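Local structure of cysteine hydrolase (Vibrio cholerae, 6V98) at residues A[103-107]-A[108-112]; A[180-183]-A[184-187]. The protein is a type VI secretion system effector that probably acts as a cysteine hydrolase of the papain-like peptidase clan against rival bacterial cells. All blocks are in the same frame, centred on the assembly; numbering follows the deposited sequence.

Interaction 1: A[103-107]-A[108-112]; sequences VSLRS and GQEGR
Ser104 and Gly111 meet where helix 93-107 gives way to the loop that feeds strand 113-120, through a turn whose two central residues, Gln109 and Glu110, have left-handed backbone angles. Start at CB of Ser104, which rests 3.7 Å from the carbonyl O of Gly111. One bond further out, OG donates its proton to that same Gly111 O at 2.8 Å, in the carbonyl plane and on a lone pair. The torsion explains the reach: chi1 is 177°, which puts OG opposite the backbone N and beside its own carbonyl carbon, facing the chain that follows. The backbone O of Ser104 works just as hard. It takes Gly108 N at 2.9 Å as a bent helical bond and Glu110 N, six residues on, by a straighter one. The two donors come from opposite faces of the carbonyl plane, so this oxygen is held between them. The chain can fold back in this way because Gln109 and Glu110 both have positive phi, 57° and 58°, and Gly111 N closes the turn on Gly108 O. On the outer side, Glu110 runs alongside Leu105, both pointing the same way, with CG of Glu110 3.6 Å from CD1 of Leu105. Towards the protein, the hydroxyl of Ser107 bonds to Glu61, while the amide oxygen of Gln109 goes to the backbone of Leu16. A water links the helix to the turn, donating to Leu105 O at 2.7 Å and accepting from Gln109 N at 3.0 Å.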
# COMPACT_ATOMS: atom_id res chain seq x y z
N VAL A 103 -6.09 4.42 7.80
CA VAL A 103 -4.91 3.60 7.54
C VAL A 103 -3.77 3.99 8.46
O VAL A 103 -3.05 3.13 9.00
CB VAL A 103 -4.54 3.72 6.05
CG1 VAL A 103 -3.15 3.20 5.79
CG2 VAL A 103 -5.57 2.99 5.20
N SER A 104 -3.60 5.29 8.70
CA SER A 104 -2.53 5.74 9.59
C SER A 104 -2.73 5.21 11.01
O SER A 104 -1.77 4.77 11.65
CB SER A 104 -2.47 7.27 9.59
OG SER A 104 -1.48 7.70 10.50
N LEU A 105 -3.97 5.27 11.52
CA LEU A 105 -4.23 4.77 12.86
C LEU A 105 -4.05 3.26 12.93
O LEU A 105 -3.43 2.75 13.87
CB LEU A 105 -5.66 5.13 13.29
CG LEU A 105 -6.10 4.48 14.61
CD1 LEU A 105 -5.15 4.87 15.73
CD2 LEU A 105 -7.55 4.87 14.97
N ARG A 106 -4.60 2.55 11.95
CA ARG A 106 -4.76 1.10 12.06
C ARG A 106 -3.48 0.37 11.70
O ARG A 106 -3.19 -0.68 12.26
CB ARG A 106 -5.91 0.62 11.17
CG ARG A 106 -7.29 0.94 11.75
CD ARG A 106 -8.43 0.81 10.75
NE ARG A 106 -9.65 1.45 11.30
CZ ARG A 106 -10.77 1.64 10.61
NH1 ARG A 106 -10.85 1.23 9.35
NH2 ARG A 106 -11.82 2.24 11.17
N SER A 107 -2.71 0.93 10.77
CA SER A 107 -1.52 0.28 10.23
C SER A 107 -0.27 1.13 10.30
O SER A 107 0.82 0.60 10.06
CB SER A 107 -1.76 -0.12 8.76
OG SER A 107 -2.82 -1.04 8.66
N GLY A 108 -0.37 2.42 10.59
CA GLY A 108 0.76 3.30 10.39
C GLY A 108 1.29 4.05 11.60
O GLY A 108 1.99 5.05 11.43
N GLN A 109 0.98 3.58 12.82
CA GLN A 109 1.50 4.18 14.05
C GLN A 109 1.13 5.66 14.15
O GLN A 109 1.84 6.46 14.78
CB GLN A 109 3.01 3.98 14.17
CG GLN A 109 3.39 2.50 14.35
CD GLN A 109 4.87 2.29 14.62
OE1 GLN A 109 5.64 3.25 14.68
NE2 GLN A 109 5.28 1.02 14.75
N GLU A 110 0.02 6.03 13.52
CA GLU A 110 -0.51 7.39 13.58
C GLU A 110 0.51 8.39 13.07
O GLU A 110 0.62 9.50 13.59
CB GLU A 110 -0.98 7.74 15.00
CG GLU A 110 -2.14 6.89 15.49
CD GLU A 110 -2.45 7.12 16.95
OE1 GLU A 110 -1.79 6.51 17.81
OE2 GLU A 110 -3.32 7.96 17.24
N GLY A 111 1.26 7.99 12.04
CA GLY A 111 2.25 8.84 11.44
C GLY A 111 1.82 9.34 10.06
O GLY A 111 0.77 9.00 9.54
N ARG A 112 2.70 10.16 9.48
CA ARG A 112 2.44 10.72 8.16
C ARG A 112 2.59 9.64 7.09
O ARG A 112 3.21 8.60 7.30
CB ARG A 112 3.38 11.89 7.86
CG ARG A 112 4.82 11.49 7.53
CD ARG A 112 5.75 12.70 7.47
NE ARG A 112 7.16 12.33 7.32
CZ ARG A 112 7.81 12.28 6.15
NH1 ARG A 112 7.17 12.55 5.02
NH2 ARG A 112 9.10 11.96 6.12
O HOH W 1 -0.96 1.67 14.06

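Interaction 2: A[180-183]-A[184-187]; sequences IEQF and QLSE. With CA (calcium ion), chain B; CA (calcium ion), chain C.
Glu181 turns its CG beside the backbone N (chi1 -70°) and bends again at chi2, whereas Gln184 starts out in much the same way (chi1 -76°) but then runs straight on. The two side chains therefore lie side by side on one flank of the helix and arrive together at a calcium ion. Glu181 holds it with both carboxylate oxygens, OE2 at 2.4 Å and OE1 a little further off. Gln184 adds OE1, also 2.4 Å from the metal, with its amide plane turned 80° from the carboxylate, and four waters make up the rest of its ligands. The rotation of the amide is well defined: NE2 donates to a calcium-bound water and to the backbone oxygen of Gly115 on strand 113-120, leaving OE1 for the metal. All this happens in the last turns of helix 176-184, where the bonding changes from alpha-helical to 3-10 type. Gln184 N still reaches four residues back to Ile180 O, at 2.9 Å, but Leu185 N chiefly uses Gln182 O, with a weak second bond to Glu181 O. Ser186 N then takes Phe183 O at 3.3 Å, again three residues back. The carbonyl oxygens of Gln184 and, where the chain has become extended, Glu187 bind a second calcium, each at 2.3 Å; Asp189 and Glu203 also bind there. Gln184 thus serves one ion with its side chain and the other with its backbone. On the inner side, CG of Glu187 lies 3.5 Å from CE1 of Phe183, whose ring also packs on Val116 and Leu118. A water joins Gln182 O to the hydroxyl of Ser186, 2.7 Å from OG.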
# COMPACT_ATOMS: atom_id res chain seq x y z
N ILE A 180 10.13 4.93 -1.63
CA ILE A 180 8.96 5.72 -2.01
C ILE A 180 9.38 7.06 -2.57
O ILE A 180 8.77 7.56 -3.51
CB ILE A 180 7.97 5.88 -0.82
CG1 ILE A 180 6.61 6.36 -1.33
CG2 ILE A 180 8.53 6.80 0.27
CD1 ILE A 180 5.88 5.35 -2.18
N GLU A 181 10.47 7.62 -2.05
CA GLU A 181 10.95 8.90 -2.58
C GLU A 181 11.47 8.74 -4.00
O GLU A 181 11.23 9.59 -4.86
CB GLU A 181 12.01 9.48 -1.66
CG GLU A 181 11.46 9.96 -0.32
CD GLU A 181 10.46 11.10 -0.46
OE1 GLU A 181 10.70 12.01 -1.28
OE2 GLU A 181 9.44 11.08 0.26
N GLN A 182 12.17 7.63 -4.28
CA GLN A 182 12.54 7.31 -5.65
C GLN A 182 11.31 7.15 -6.53
O GLN A 182 11.27 7.66 -7.66
CB GLN A 182 13.39 6.04 -5.68
CG GLN A 182 14.86 6.26 -5.39
CD GLN A 182 15.46 7.38 -6.22
OE1 GLN A 182 15.80 8.45 -5.70
NE2 GLN A 182 15.58 7.15 -7.53
N PHE A 183 10.30 6.43 -6.04
CA PHE A 183 9.09 6.18 -6.82
C PHE A 183 8.39 7.50 -7.15
O PHE A 183 7.86 7.68 -8.26
CB PHE A 183 8.16 5.25 -6.04
CG PHE A 183 7.20 4.44 -6.90
CD1 PHE A 183 7.08 4.68 -8.26
CD2 PHE A 183 6.43 3.43 -6.33
CE1 PHE A 183 6.20 3.93 -9.03
CE2 PHE A 183 5.55 2.68 -7.11
CZ PHE A 183 5.43 2.94 -8.45
N GLN A 184 8.41 8.44 -6.21
CA GLN A 184 7.75 9.73 -6.40
C GLN A 184 8.41 10.56 -7.49
O GLN A 184 7.77 11.47 -8.02
CB GLN A 184 7.74 10.52 -5.09
CG GLN A 184 6.71 10.03 -4.06
CD GLN A 184 6.73 10.84 -2.78
OE1 GLN A 184 7.68 11.58 -2.52
NE2 GLN A 184 5.69 10.70 -1.97
N LEU A 185 9.67 10.28 -7.83
CA LEU A 185 10.32 11.06 -8.88
C LEU A 185 9.63 10.93 -10.23
O LEU A 185 9.77 11.82 -11.08
CB LEU A 185 11.78 10.64 -9.03
CG LEU A 185 12.65 10.91 -7.80
CD1 LEU A 185 14.07 10.47 -8.07
CD2 LEU A 185 12.59 12.39 -7.48
N SER A 186 8.88 9.85 -10.47
CA SER A 186 8.23 9.62 -11.76
C SER A 186 6.72 9.46 -11.66
O SER A 186 6.09 9.07 -12.65
CB SER A 186 8.83 8.38 -12.44
OG SER A 186 8.96 7.31 -11.52
N GLU A 187 6.11 9.73 -10.51
CA GLU A 187 4.68 9.57 -10.35
C GLU A 187 4.12 10.73 -9.54
O GLU A 187 4.86 11.49 -8.93
CB GLU A 187 4.31 8.25 -9.64
CG GLU A 187 5.00 7.01 -10.15
CD GLU A 187 4.43 6.53 -11.47
OE1 GLU A 187 3.35 7.01 -11.86
OE2 GLU A 187 5.06 5.66 -12.10
CA CA B . 8.36 13.00 -0.69
CA CA C . 6.31 13.21 -8.29
O HOH W 2 11.34 7.10 -10.26
O HOH W 3 6.56 12.20 0.58
O HOH W 4 7.20 13.44 -10.45
O HOH W 5 9.43 14.66 -2.50
O HOH W 6 8.34 14.79 1.07
O HOH W 7 6.32 14.21 -1.63

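In the fold
Both interactions are exits from a helix into a strand of the seven-stranded antiparallel sheet: 103-112 leads into strand 113-120, and residues 180-187 lead into strand 188-193; these two strands are neighbours. The contacts do not touch, their centres lying 21 Å apart, yet interaction 2 rests on strand 113-120, while Ser104 and Glu110 of interaction 1 reach Tyr194, in the loop beyond strand 188-193. Each is partly buried, mixing buried residues such as Ser104 and Phe183 with exposed ones such as Leu105 and Leu185. Interaction 1 relies on backbone and serine hydrogen bonds at a turn with positive phi angles; interaction 2 adds two calcium ions, one of which ties in the carboxy-terminal Glu203.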